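Local coordinates for UPF0141 protein yjdB (PDB 4TN0) that probably transfers phosphoethanolamine to surface acceptors of the cell from its zinc-binding periplasmic domain, which has an alkaline phosphatase-like fold, at residues N44-K49 / T196-D201; V67-M72 / K112-R117; S216-L221 / W258-K263. All coordinates share one frame; numbering follows the deposited sequence.

Interaction 1: residues N44-K49 / T196-D201; sequences NFYTKK and TLLYTD
D201, on helix 186-211, sends its carboxylate into the turn formed by N44, Y46 and T47, and both of its oxygens are used. With CG anti to the backbone N (chi1 -162°), the side chain leans off the helix toward the loop. T47 grips it twice. The backbone N of T47 binds OD2 of D201 at 2.8 Å and OG1 of T47 binds OD1 of D201 at 2.7 Å, each on the syn side but tilted out of the carboxylate plane. OG1 can do so because it sits between the backbone N and the carbonyl carbon of its own residue. The side chain of N44 crosses that of D201 at about a right angle, the amide and carboxylate planes 52° apart: its ND2 reaches OD1 of D201 at 2.8 Å, from above the carboxylate and from the face opposite to OG1 of T47. The other end of that amide, OD1, accepts from the backbone N of L35, which fixes the rotation of the group. A weak bond from the backbone N of Y46 to OD2 of D201 (2.9 Å) completes the set. Beside these bonds, L198 sends CD1 to the edge of the Y46 ring, 4.0 Å from CE1, and to CB of F45. The F45 and Y46 rings also meet each other, CD2 of F45 lying over the centre of the Y46 ring. A short acidic side chain suits this place, where several donors from one turn converge on a buried helix position; they would probably stabilise the ionised carboxylate and pin the loop to the helix.

Interaction 2: residues V67-M72 / K112-R117; sequences VSLPCM and KGVCDR
L69 and P70, near the N-terminal end of helix 68-73, pack against K112 and V114 of the loop between strands 100-105 and 120-123, within the alkaline phosphatase-like fold. The contact is one of van der Waals packing, with aliphatic carbon on both sides. L69 and K112 cross at about a right angle, CD2 of the leucine lying 3.9 Å from CG of the lysine and close to its CB. CG of L69 lies 4.2 Å from CG2 of V114. That same valine methyl rests over the helix backbone, 3.9 Å from O of L69 and 4.0 Å from CA of P70. A branched residue fits here, since CG2 of V114 lies anti to its carbonyl carbon and reaches the helix while the side chain as a whole also touches W103 of strand 100-105.

Proline is well placed near the start of a helix, where the amide it lacks is least missed, and its ring gives a compact apolar surface against K112. The polar end of K112 is turned elsewhere: the lysine contributes its methylenes, and its chain bends at chi2 (-82°), leading the ammonium away to the backbone O of G109; the side chain lies about 7 Å from the bound zinc ion.

Covalent links brace each partner separately: C71 is joined to C61 on the helix side, and C115 to C111 on the loop side. S68, next to L69, bonds through OG to the backbone O of D226, one of the zinc ligands. Across the contact, CG of P70 stands 3.8 Å from the backbone O of K112.

Interaction 3: residues S216-L221 / W258-K263; sequences SYESSL and WSNDEK
N260 CG sits between its own backbone N and carbonyl carbon (chi1 52°), which folds the amide back toward S219, while S259 holds OG anti to its backbone N (chi1 -173°), which carries the hydroxyl to O of S219 and close to OG of S220. The backbones pair as antiparallel neighbours, strands 218-224 and 252-259 of the mixed central sheet. L221 and W258 form a hydrogen-bonded pair: N of L221 lies 2.7 Å from O of W258, and N of W258 lies 2.8 Å from O of L221. S220 and S259 follow as a non-hydrogen-bonded pair, their small side chains on the same face, opposite to L221 and W258.

Beyond them N260 continues the ladder with both its backbone N and its side-chain OD1. OD1 of N260 accepts the backbone N of S219 at 3.0 Å, almost at right angles to the C=O and tilted out of the carbonyl plane. The carbonyl O of S219 in turn takes two donors, N of N260 nearly in line with the C=O at 3.1 Å and OG of S259 from above the carbonyl plane at 2.9 Å. OG of S259 also accepts from N of D261, an ST turn just where the strand ends, and an Asx turn at D261 follows. Asparagine suits the strand end because its amide can imitate a peptide group.

On the face that carries L221 and W258, the indole and the leucine pack toward I208 of helix 186-211, where a broad apolar side chain is fitting. Near the start of strand 218-224, OE2 of E218 and OD2 of D261 approach to 3.5 Å, their carboxylates nearly perpendicular. The salt bridge to K18 probably keeps E218 ionised, so any rise in proton affinity would fall mainly on D261.

In the fold
Leaving strand 18-24, the chain enters the loop that carries 44-49, passes through strand 53-59 and reaches helix 68-73. Interaction 2 then closes a short loop, tying that helix to the segment that precedes strand 120-123 at one edge of the sheet. Interaction 1 closes much later, when helix 186-211 returns to 44-49, so interaction 2 is nested inside its loop, with the two contacts on opposite sides of the chain's centre. After a short loop strand 218-224 follows, and interaction 3, in series, closes a loop of 36 residues when 252-259 pairs with it inside the mixed sheet. Interactions 1 and 3 come within about 6 Å between nearest atoms, without touching.

Interaction 1: residues N44-K49 / T196-D201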
ATOM      1  N   ASN A  44       4.375  15.162   0.791  1.00 51.65           N
ATOM      2  CA  ASN A  44       5.429  14.197   0.515  1.00 56.49           C
ATOM      3  C   ASN A  44       6.839  14.730   0.760  1.00 59.65           C
ATOM      4  O   ASN A  44       7.776  14.394   0.044  1.00 63.10           O
ATOM      5  CB  ASN A  44       5.278  13.712  -0.913  1.00 51.76           C
ATOM      6  CG  ASN A  44       3.944  13.054  -1.150  1.00 43.81           C
ATOM      7  OD1 ASN A  44       3.200  13.435  -2.048  1.00 47.49           O
ATOM      8  ND2 ASN A  44       3.641  12.043  -0.353  1.00 44.17           N
ATOM      9  N   PHE A  45       6.955  15.581   1.773  1.00 63.92           N
ATOM     10  CA  PHE A  45       8.208  16.195   2.199  1.00 60.94           C
ATOM     11  C   PHE A  45       9.355  15.200   2.450  1.00 64.70           C
ATOM     12  O   PHE A  45      10.503  15.476   2.106  1.00 66.37           O
ATOM     13  CB  PHE A  45       7.943  16.998   3.461  1.00 59.21           C
ATOM     14  CG  PHE A  45       9.158  17.625   4.054  1.00 61.45           C
ATOM     15  CD1 PHE A  45       9.656  18.812   3.539  1.00 59.69           C
ATOM     16  CD2 PHE A  45       9.800  17.039   5.136  1.00 63.45           C
ATOM     17  CE1 PHE A  45      10.773  19.408   4.092  1.00 57.35           C
ATOM     18  CE2 PHE A  45      10.925  17.627   5.691  1.00 63.75           C
ATOM     19  CZ  PHE A  45      11.411  18.814   5.165  1.00 64.75           C
ATOM     20  N   TYR A  46       9.052  14.047   3.038  1.00 60.10           N
ATOM     21  CA  TYR A  46      10.106  13.113   3.424  1.00 59.12           C
ATOM     22  C   TYR A  46      10.590  12.171   2.317  1.00 61.07           C
ATOM     23  O   TYR A  46      11.799  12.051   2.095  1.00 61.76           O
ATOM     24  CB  TYR A  46       9.642  12.299   4.622  1.00 56.97           C
ATOM     25  CG  TYR A  46       9.444  13.159   5.835  1.00 60.87           C
ATOM     26  CD1 TYR A  46       8.198  13.693   6.136  1.00 58.97           C
ATOM     27  CD2 TYR A  46      10.514  13.473   6.666  1.00 58.92           C
ATOM     28  CE1 TYR A  46       8.018  14.500   7.244  1.00 60.43           C
ATOM     29  CE2 TYR A  46      10.346  14.278   7.787  1.00 57.62           C
ATOM     30  CZ  TYR A  46       9.098  14.791   8.071  1.00 64.61           C
ATOM     31  OH  TYR A  46       8.921  15.597   9.178  1.00 60.37           O
ATOM     32  N   THR A  47       9.667  11.492   1.639  1.00 62.38           N
ATOM     33  CA  THR A  47      10.063  10.564   0.578  1.00 60.39           C
ATOM     34  C   THR A  47      10.495  11.318  -0.690  1.00 62.38           C
ATOM     35  O   THR A  47      11.079  10.715  -1.593  1.00 63.53           O
ATOM     36  CB  THR A  47       8.956   9.521   0.241  1.00 50.58           C
ATOM     37  OG1 THR A  47       7.736  10.177  -0.092  1.00 52.61           O
ATOM     38  CG2 THR A  47       8.710   8.601   1.420  1.00 52.05           C
ATOM     39  N   LYS A  48      10.213  12.621  -0.770  1.00 61.94           N
ATOM     40  CA  LYS A  48      10.761  13.421  -1.872  1.00 65.35           C
ATOM     41  C   LYS A  48      12.286  13.425  -1.817  1.00 67.23           C
ATOM     42  O   LYS A  48      12.954  13.490  -2.845  1.00 66.31           O
ATOM     43  CB  LYS A  48      10.259  14.870  -1.852  1.00 60.11           C
ATOM     44  CG  LYS A  48       9.037  15.152  -2.714  1.00 64.26           C
ATOM     45  CD  LYS A  48       8.541  16.608  -2.535  1.00 65.77           C
ATOM     46  CE  LYS A  48       7.371  16.930  -3.456  1.00 59.22           C
ATOM     47  NZ  LYS A  48       6.954  18.369  -3.414  1.00 61.81           N
ATOM     48  N   LYS A  49      12.826  13.376  -0.603  1.00 70.36           N
ATOM     49  CA  LYS A  49      14.268  13.405  -0.395  1.00 67.49           C
ATOM     50  C   LYS A  49      14.923  12.065  -0.735  1.00 67.92           C
ATOM     51  O   LYS A  49      16.143  11.976  -0.848  1.00 67.53           O
ATOM     52  CB  LYS A  49      14.578  13.831   1.042  1.00 58.90           C
ATOM     53  CG  LYS A  49      14.074  15.252   1.302  1.00 63.69           C
ATOM     54  CD  LYS A  49      14.393  15.785   2.685  1.00 63.67           C
ATOM     55  CE  LYS A  49      13.712  17.147   2.912  1.00 66.92           C
ATOM     56  NZ  LYS A  49      14.293  17.922   4.057  1.00 63.22           N
ATOM     57  N   THR A 196      -2.127  13.490   8.158  1.00 37.05           N
ATOM     58  CA  THR A 196      -2.085  12.037   8.220  1.00 39.26           C
ATOM     59  C   THR A 196      -1.238  11.484   7.079  1.00 39.89           C
ATOM     60  O   THR A 196      -0.563  10.475   7.238  1.00 40.86           O
ATOM     61  CB  THR A 196      -3.494  11.395   8.150  1.00 40.77           C
ATOM     62  OG1 THR A 196      -4.049  11.555   6.830  1.00 37.99           O
ATOM     63  CG2 THR A 196      -4.394  12.025   9.136  1.00 36.79           C
ATOM     64  N   LEU A 197      -1.279  12.155   5.931  1.00 42.58           N
ATOM     65  CA  LEU A 197      -0.476  11.749   4.775  1.00 39.62           C
ATOM     66  C   LEU A 197       1.015  11.998   5.037  1.00 46.46           C
ATOM     67  O   LEU A 197       1.871  11.180   4.672  1.00 47.01           O
ATOM     68  CB  LEU A 197      -0.931  12.506   3.524  1.00 39.21           C
ATOM     69  CG  LEU A 197      -2.347  12.229   2.977  1.00 43.78           C
ATOM     70  CD1 LEU A 197      -2.655  13.078   1.762  1.00 39.67           C
ATOM     71  CD2 LEU A 197      -2.539  10.749   2.640  1.00 41.36           C
ATOM     72  N   LEU A 198       1.305  13.141   5.657  1.00 44.08           N
ATOM     73  CA  LEU A 198       2.652  13.546   6.036  1.00 42.75           C
ATOM     74  C   LEU A 198       3.263  12.529   6.984  1.00 46.15           C
ATOM     75  O   LEU A 198       4.396  12.083   6.801  1.00 49.59           O
ATOM     76  CB  LEU A 198       2.625  14.925   6.689  1.00 49.51           C
ATOM     77  CG  LEU A 198       3.965  15.602   6.956  1.00 51.42           C
ATOM     78  CD1 LEU A 198       4.671  15.872   5.633  1.00 47.02           C
ATOM     79  CD2 LEU A 198       3.714  16.908   7.701  1.00 49.25           C
ATOM     80  N   TYR A 199       2.490  12.139   7.985  1.00 42.62           N
ATOM     81  CA  TYR A 199       2.957  11.154   8.947  1.00 46.05           C
ATOM     82  C   TYR A 199       3.249   9.829   8.255  1.00 43.60           C
ATOM     83  O   TYR A 199       4.286   9.223   8.478  1.00 46.90           O
ATOM     84  CB  TYR A 199       1.917  10.961  10.045  1.00 42.68           C
ATOM     85  CG  TYR A 199       2.301   9.985  11.142  1.00 40.15           C
ATOM     86  CD1 TYR A 199       3.535  10.065  11.771  1.00 40.67           C
ATOM     87  CD2 TYR A 199       1.400   9.027  11.587  1.00 35.45           C
ATOM     88  CE1 TYR A 199       3.870   9.197  12.802  1.00 40.66           C
ATOM     89  CE2 TYR A 199       1.724   8.150  12.607  1.00 41.76           C
ATOM     90  CZ  TYR A 199       2.958   8.243  13.218  1.00 41.44           C
ATOM     91  OH  TYR A 199       3.278   7.380  14.236  1.00 41.76           O
ATOM     92  N   THR A 200       2.346   9.405   7.381  1.00 44.92           N
ATOM     93  CA  THR A 200       2.570   8.202   6.591  1.00 44.22           C
ATOM     94  C   THR A 200       3.796   8.384   5.697  1.00 47.64           C
ATOM     95  O   THR A 200       4.595   7.462   5.554  1.00 53.50           O
ATOM     96  CB  THR A 200       1.339   7.840   5.742  1.00 40.75           C
ATOM     97  OG1 THR A 200       0.310   7.353   6.608  1.00 41.28           O
ATOM     98  CG2 THR A 200       1.679   6.745   4.735  1.00 40.69           C
ATOM     99  N   ASP A 201       3.965   9.569   5.116  1.00 46.40           N
ATOM    100  CA  ASP A 201       5.134   9.817   4.280  1.00 46.86           C
ATOM    101  C   ASP A 201       6.443   9.649   5.085  1.00 55.67           C
ATOM    102  O   ASP A 201       7.377   8.969   4.641  1.00 53.65           O
ATOM    103  CB  ASP A 201       5.054  11.206   3.660  1.00 46.73           C
ATOM    104  CG  ASP A 201       5.981  11.365   2.460  1.00 51.21           C
ATOM    105  OD1 ASP A 201       5.603  10.925   1.352  1.00 53.38           O
ATOM    106  OD2 ASP A 201       7.073  11.948   2.613  1.00 53.02           O
TER

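Interaction 2: residues V67-M72 / K112-R117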
ATOM      1  N   VAL A  67     -13.491  -4.855   0.170  1.00 32.30           N
ATOM      2  CA  VAL A  67     -13.332  -5.254  -1.216  1.00 32.20           C
ATOM      3  C   VAL A  67     -11.882  -5.073  -1.635  1.00 36.16           C
ATOM      4  O   VAL A  67     -11.265  -6.008  -2.131  1.00 36.62           O
ATOM      5  CB  VAL A  67     -14.258  -4.449  -2.166  1.00 30.35           C
ATOM      6  CG1 VAL A  67     -13.922  -4.736  -3.629  1.00 26.96           C
ATOM      7  CG2 VAL A  67     -15.711  -4.776  -1.884  1.00 24.08           C
ATOM      8  N   SER A  68     -11.334  -3.877  -1.422  1.00 32.52           N
ATOM      9  CA  SER A  68      -9.978  -3.575  -1.877  1.00 32.54           C
ATOM     10  C   SER A  68      -8.895  -4.512  -1.358  1.00 35.84           C
ATOM     11  O   SER A  68      -8.070  -4.994  -2.128  1.00 34.96           O
ATOM     12  CB  SER A  68      -9.587  -2.153  -1.497  1.00 33.54           C
ATOM     13  OG  SER A  68     -10.106  -1.226  -2.410  1.00 33.61           O
ATOM     14  N   LEU A  69      -8.876  -4.760  -0.056  1.00 36.84           N
ATOM     15  CA  LEU A  69      -7.751  -5.496   0.503  1.00 39.57           C
ATOM     16  C   LEU A  69      -7.694  -6.953  -0.036  1.00 35.36           C
ATOM     17  O   LEU A  69      -6.653  -7.365  -0.533  1.00 36.13           O
ATOM     18  CB  LEU A  69      -7.783  -5.423   2.033  1.00 34.93           C
ATOM     19  CG  LEU A  69      -6.587  -5.977   2.809  1.00 43.85           C
ATOM     20  CD1 LEU A  69      -5.234  -5.553   2.227  1.00 39.94           C
ATOM     21  CD2 LEU A  69      -6.695  -5.602   4.293  1.00 35.65           C
ATOM     22  N   PRO A  70      -8.799  -7.723   0.038  1.00 36.56           N
ATOM     23  CA  PRO A  70      -8.726  -9.077  -0.546  1.00 31.53           C
ATOM     24  C   PRO A  70      -8.503  -9.058  -2.067  1.00 37.01           C
ATOM     25  O   PRO A  70      -7.705  -9.821  -2.568  1.00 38.27           O
ATOM     26  CB  PRO A  70     -10.100  -9.689  -0.219  1.00 30.45           C
ATOM     27  CG  PRO A  70     -10.634  -8.876   0.909  1.00 36.88           C
ATOM     28  CD  PRO A  70     -10.107  -7.482   0.684  1.00 37.13           C
ATOM     29  N   CYS A  71      -9.182  -8.174  -2.781  1.00 36.20           N
ATOM     30  CA  CYS A  71      -9.067  -8.129  -4.225  1.00 38.86           C
ATOM     31  C   CYS A  71      -7.650  -7.852  -4.726  1.00 43.54           C
ATOM     32  O   CYS A  71      -7.161  -8.537  -5.649  1.00 42.96           O
ATOM     33  CB  CYS A  71     -10.014  -7.069  -4.787  1.00 40.92           C
ATOM     34  SG  CYS A  71      -9.930  -6.900  -6.548  0.96 45.66           S
ATOM     35  N   MET A  72      -6.967  -6.893  -4.102  1.00 41.75           N
ATOM     36  CA  MET A  72      -5.640  -6.507  -4.591  1.00 43.67           C
ATOM     37  C   MET A  72      -4.662  -7.696  -4.440  1.00 40.64           C
ATOM     38  O   MET A  72      -3.733  -7.833  -5.219  1.00 40.21           O
ATOM     39  CB  MET A  72      -5.106  -5.241  -3.872  1.00 33.57           C
ATOM     40  CG  MET A  72      -4.501  -5.445  -2.485  1.00 38.55           C
ATOM     41  SD  MET A  72      -3.662  -3.965  -1.811  1.00 38.74           S
ATOM     42  CE  MET A  72      -5.040  -2.974  -1.184  1.00 30.66           C
ATOM     43  N   LYS A 112      -8.462  -8.615   6.728  1.00 41.84           N
ATOM     44  CA  LYS A 112      -9.603  -9.092   5.931  1.00 40.09           C
ATOM     45  C   LYS A 112      -9.337 -10.447   5.278  1.00 43.97           C
ATOM     46  O   LYS A 112      -9.691 -10.664   4.121  1.00 44.14           O
ATOM     47  CB  LYS A 112      -9.984  -8.074   4.849  1.00 40.61           C
ATOM     48  CG  LYS A 112     -10.327  -6.677   5.351  1.00 34.78           C
ATOM     49  CD  LYS A 112     -11.767  -6.617   5.839  1.00 42.39           C
ATOM     50  CE  LYS A 112     -12.147  -5.262   6.429  1.00 31.45           C
ATOM     51  NZ  LYS A 112     -12.440  -5.437   7.865  1.00 41.44           N
ATOM     52  N   GLY A 113      -8.703 -11.346   6.025  1.00 49.20           N
ATOM     53  CA  GLY A 113      -8.488 -12.718   5.581  1.00 47.34           C
ATOM     54  C   GLY A 113      -7.282 -12.986   4.695  1.00 45.77           C
ATOM     55  O   GLY A 113      -7.062 -14.127   4.282  1.00 51.96           O
ATOM     56  N   VAL A 114      -6.501 -11.953   4.397  1.00 42.30           N
ATOM     57  CA  VAL A 114      -5.354 -12.113   3.511  1.00 39.79           C
ATOM     58  C   VAL A 114      -4.179 -12.819   4.207  1.00 46.79           C
ATOM     59  O   VAL A 114      -3.505 -13.659   3.606  1.00 41.50           O
ATOM     60  CB  VAL A 114      -4.889 -10.755   2.973  1.00 38.38           C
ATOM     61  CG1 VAL A 114      -3.636 -10.914   2.137  1.00 43.14           C
ATOM     62  CG2 VAL A 114      -5.994 -10.125   2.132  1.00 40.00           C
ATOM     63  N   CYS A 115      -3.966 -12.488   5.483  1.00 44.81           N
ATOM     64  CA  CYS A 115      -2.792 -12.908   6.252  1.00 43.69           C
ATOM     65  C   CYS A 115      -3.041 -14.175   7.074  1.00 49.16           C
ATOM     66  O   CYS A 115      -2.154 -14.653   7.789  1.00 49.48           O
ATOM     67  CB  CYS A 115      -2.366 -11.792   7.225  1.00 43.22           C
ATOM     68  SG  CYS A 115      -3.584 -11.523   8.571  0.75 44.06           S
ATOM     69  N   ASP A 116      -4.254 -14.703   6.974  1.00 46.84           N
ATOM     70  CA  ASP A 116      -4.723 -15.760   7.864  1.00 47.52           C
ATOM     71  C   ASP A 116      -3.852 -17.022   7.913  1.00 54.62           C
ATOM     72  O   ASP A 116      -3.743 -17.671   8.952  1.00 55.91           O
ATOM     73  CB  ASP A 116      -6.151 -16.131   7.474  1.00 48.10           C
ATOM     74  CG  ASP A 116      -7.156 -15.058   7.875  1.00 50.87           C
ATOM     75  OD1 ASP A 116      -6.729 -13.967   8.318  1.00 48.54           O
ATOM     76  OD2 ASP A 116      -8.370 -15.307   7.747  1.00 54.88           O
ATOM     77  N   ARG A 117      -3.248 -17.375   6.787  1.00 50.72           N
ATOM     78  CA  ARG A 117      -2.516 -18.622   6.702  1.00 52.39           C
ATOM     79  C   ARG A 117      -1.008 -18.381   6.711  1.00 54.19           C
ATOM     80  O   ARG A 117      -0.231 -19.256   6.336  1.00 53.64           O
ATOM     81  CB  ARG A 117      -2.934 -19.393   5.451  1.00 46.71           C
ATOM     82  CG  ARG A 117      -4.352 -19.940   5.499  1.00 42.11           C
ATOM     83  CD  ARG A 117      -4.827 -20.261   4.090  1.00 37.01           C
ATOM     84  NE  ARG A 117      -4.658 -19.083   3.254  1.00 47.93           N
ATOM     85  CZ  ARG A 117      -5.554 -18.095   3.196  1.00 51.83           C
ATOM     86  NH1 ARG A 117      -5.340 -17.033   2.429  1.00 48.28           N
ATOM     87  NH2 ARG A 117      -6.671 -18.169   3.912  1.00 43.49           N
TER

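Interaction 3: residues S216-L221 / W258-K263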
ATOM      1  N   SER A 216      23.238  -5.946   2.675  1.00 75.60           N
ATOM      2  CA  SER A 216      23.600  -7.332   2.443  1.00 71.66           C
ATOM      3  C   SER A 216      22.544  -7.902   1.479  1.00 72.25           C
ATOM      4  O   SER A 216      22.704  -8.979   0.906  1.00 75.80           O
ATOM      5  CB  SER A 216      23.655  -8.104   3.762  1.00 78.89           C
ATOM      6  OG  SER A 216      23.915  -9.486   3.566  1.00 76.09           O
ATOM      7  N   TYR A 217      21.454  -7.146   1.330  1.00 76.88           N
ATOM      8  CA  TYR A 217      20.269  -7.502   0.545  1.00 73.08           C
ATOM      9  C   TYR A 217      19.919  -6.511  -0.574  1.00 68.86           C
ATOM     10  O   TYR A 217      20.309  -5.340  -0.551  1.00 65.35           O
ATOM     11  CB  TYR A 217      19.051  -7.619   1.453  1.00 68.40           C
ATOM     12  CG  TYR A 217      19.033  -8.811   2.366  1.00 67.02           C
ATOM     13  CD1 TYR A 217      18.360  -9.969   2.000  1.00 66.81           C
ATOM     14  CD2 TYR A 217      19.661  -8.776   3.601  1.00 67.74           C
ATOM     15  CE1 TYR A 217      18.317 -11.063   2.834  1.00 65.98           C
ATOM     16  CE2 TYR A 217      19.626  -9.870   4.448  1.00 68.04           C
ATOM     17  CZ  TYR A 217      18.950 -11.012   4.057  1.00 64.72           C
ATOM     18  OH  TYR A 217      18.904 -12.107   4.892  1.00 61.83           O
ATOM     19  N   GLU A 218      19.159  -7.000  -1.546  1.00 67.04           N
ATOM     20  CA  GLU A 218      18.509  -6.130  -2.507  1.00 72.70           C
ATOM     21  C   GLU A 218      17.129  -5.789  -1.927  1.00 73.92           C
ATOM     22  O   GLU A 218      16.277  -6.674  -1.738  1.00 70.14           O
ATOM     23  CB  GLU A 218      18.379  -6.812  -3.873  1.00 72.68           C
ATOM     24  CG  GLU A 218      17.104  -6.450  -4.633  1.00 71.27           C
ATOM     25  CD  GLU A 218      16.920  -7.258  -5.904  1.00 81.04           C
ATOM     26  OE1 GLU A 218      15.757  -7.404  -6.362  1.00 75.69           O
ATOM     27  OE2 GLU A 218      17.940  -7.738  -6.452  1.00 89.64           O
ATOM     28  N   SER A 219      16.917  -4.510  -1.628  1.00 70.41           N
ATOM     29  CA  SER A 219      15.737  -4.107  -0.869  1.00 68.12           C
ATOM     30  C   SER A 219      14.812  -3.223  -1.688  1.00 67.13           C
ATOM     31  O   SER A 219      15.251  -2.332  -2.426  1.00 65.30           O
ATOM     32  CB  SER A 219      16.147  -3.376   0.410  1.00 66.77           C
ATOM     33  OG  SER A 219      16.871  -4.236   1.278  1.00 71.77           O
ATOM     34  N   SER A 220      13.519  -3.480  -1.550  1.00 65.90           N
ATOM     35  CA  SER A 220      12.519  -2.635  -2.176  1.00 64.57           C
ATOM     36  C   SER A 220      11.384  -2.287  -1.217  1.00 59.54           C
ATOM     37  O   SER A 220      11.006  -3.095  -0.353  1.00 53.84           O
ATOM     38  CB  SER A 220      11.962  -3.315  -3.419  1.00 60.96           C
ATOM     39  OG  SER A 220      13.000  -3.556  -4.349  1.00 67.88           O
ATOM     40  N   LEU A 221      10.872  -1.066  -1.361  1.00 57.56           N
ATOM     41  CA  LEU A 221       9.636  -0.650  -0.710  1.00 48.00           C
ATOM     42  C   LEU A 221       8.540  -0.407  -1.748  1.00 52.62           C
ATOM     43  O   LEU A 221       8.734   0.345  -2.720  1.00 48.39           O
ATOM     44  CB  LEU A 221       9.856   0.606   0.129  1.00 52.85           C
ATOM     45  CG  LEU A 221       8.581   1.325   0.593  1.00 51.42           C
ATOM     46  CD1 LEU A 221       7.781   0.453   1.539  1.00 43.47           C
ATOM     47  CD2 LEU A 221       8.934   2.649   1.265  1.00 56.51           C
ATOM     48  N   TRP A 258      10.312   2.293  -4.067  1.00 56.07           N
ATOM     49  CA  TRP A 258      11.717   2.593  -3.871  1.00 62.15           C
ATOM     50  C   TRP A 258      12.524   1.302  -3.828  1.00 62.66           C
ATOM     51  O   TRP A 258      12.063   0.282  -3.311  1.00 60.50           O
ATOM     52  CB  TRP A 258      11.935   3.397  -2.588  1.00 56.09           C
ATOM     53  CG  TRP A 258      13.375   3.673  -2.306  1.00 56.86           C
ATOM     54  CD1 TRP A 258      14.082   4.773  -2.688  1.00 62.35           C
ATOM     55  CD2 TRP A 258      14.282   2.848  -1.571  1.00 60.54           C
ATOM     56  NE1 TRP A 258      15.377   4.681  -2.247  1.00 65.86           N
ATOM     57  CE2 TRP A 258      15.526   3.508  -1.555  1.00 63.26           C
ATOM     58  CE3 TRP A 258      14.169   1.610  -0.930  1.00 63.70           C
ATOM     59  CZ2 TRP A 258      16.645   2.976  -0.923  1.00 66.14           C
ATOM     60  CZ3 TRP A 258      15.281   1.084  -0.301  1.00 65.08           C
ATOM     61  CH2 TRP A 258      16.502   1.766  -0.302  1.00 67.52           C
ATOM     62  N   SER A 259      13.745   1.362  -4.345  1.00 64.96           N
ATOM     63  CA  SER A 259      14.656   0.232  -4.274  1.00 62.25           C
ATOM     64  C   SER A 259      16.076   0.741  -4.253  1.00 65.71           C
ATOM     65  O   SER A 259      16.356   1.822  -4.778  1.00 67.34           O
ATOM     66  CB  SER A 259      14.455  -0.712  -5.456  1.00 66.83           C
ATOM     67  OG  SER A 259      15.222  -1.885  -5.286  1.00 72.46           O
ATOM     68  N   ASN A 260      16.973  -0.040  -3.656  1.00 68.38           N
ATOM     69  CA  ASN A 260      18.400   0.264  -3.704  1.00 69.76           C
ATOM     70  C   ASN A 260      19.011  -0.289  -4.988  1.00 76.57           C
ATOM     71  O   ASN A 260      20.049   0.186  -5.455  1.00 80.51           O
ATOM     72  CB  ASN A 260      19.114  -0.318  -2.485  1.00 62.68           C
ATOM     73  CG  ASN A 260      18.809  -1.787  -2.282  1.00 66.38           C
ATOM     74  OD1 ASN A 260      18.479  -2.497  -3.233  1.00 73.66           O
ATOM     75  ND2 ASN A 260      18.904  -2.252  -1.039  1.00 65.04           N
ATOM     76  N   ASP A 261      18.325  -1.270  -5.567  1.00 68.94           N
ATOM     77  CA  ASP A 261      18.613  -1.746  -6.908  1.00 71.96           C
ATOM     78  C   ASP A 261      18.048  -0.728  -7.870  1.00 75.72           C
ATOM     79  O   ASP A 261      16.847  -0.715  -8.125  1.00 79.10           O
ATOM     80  CB  ASP A 261      17.974  -3.123  -7.120  1.00 75.21           C
ATOM     81  CG  ASP A 261      18.201  -3.696  -8.514  1.00 75.26           C
ATOM     82  OD1 ASP A 261      18.297  -2.939  -9.505  1.00 74.83           O
ATOM     83  OD2 ASP A 261      18.270  -4.940  -8.608  1.00 75.21           O
ATOM     84  N   GLU A 262      18.905   0.108  -8.440  1.00 77.53           N
ATOM     85  CA  GLU A 262      18.391   1.208  -9.239  1.00 78.31           C
ATOM     86  C   GLU A 262      18.075   0.817 -10.666  1.00 74.94           C
ATOM     87  O   GLU A 262      17.973   1.673 -11.547  1.00 78.46           O
ATOM     88  CB  GLU A 262      19.296   2.439  -9.189  1.00 86.45           C
ATOM     89  CG  GLU A 262      18.911   3.333  -7.988  1.00 87.26           C
ATOM     90  CD  GLU A 262      19.499   4.734  -8.044  1.00 95.88           C
ATOM     91  OE1 GLU A 262      20.364   4.980  -8.912  1.00 98.52           O
ATOM     92  OE2 GLU A 262      19.074   5.597  -7.233  1.00 98.69           O
ATOM     93  N   LYS A 263      17.926  -0.476 -10.908  1.00 72.84           N
ATOM     94  CA  LYS A 263      17.484  -0.890 -12.224  1.00 77.80           C
ATOM     95  C   LYS A 263      15.971  -1.095 -12.144  1.00 77.73           C
ATOM     96  O   LYS A 263      15.221  -0.790 -13.082  1.00 73.64           O
ATOM     97  CB  LYS A 263      18.196  -2.174 -12.652  1.00 79.94           C
ATOM     98  CG  LYS A 263      17.661  -2.763 -13.936  1.00 75.18           C
ATOM     99  CD  LYS A 263      16.854  -4.022 -13.716  1.00 75.87           C
ATOM    100  CE  LYS A 263      16.377  -4.568 -15.064  1.00 77.67           C
ATOM    101  NZ  LYS A 263      16.095  -6.030 -15.047  1.00 69.57           N
TER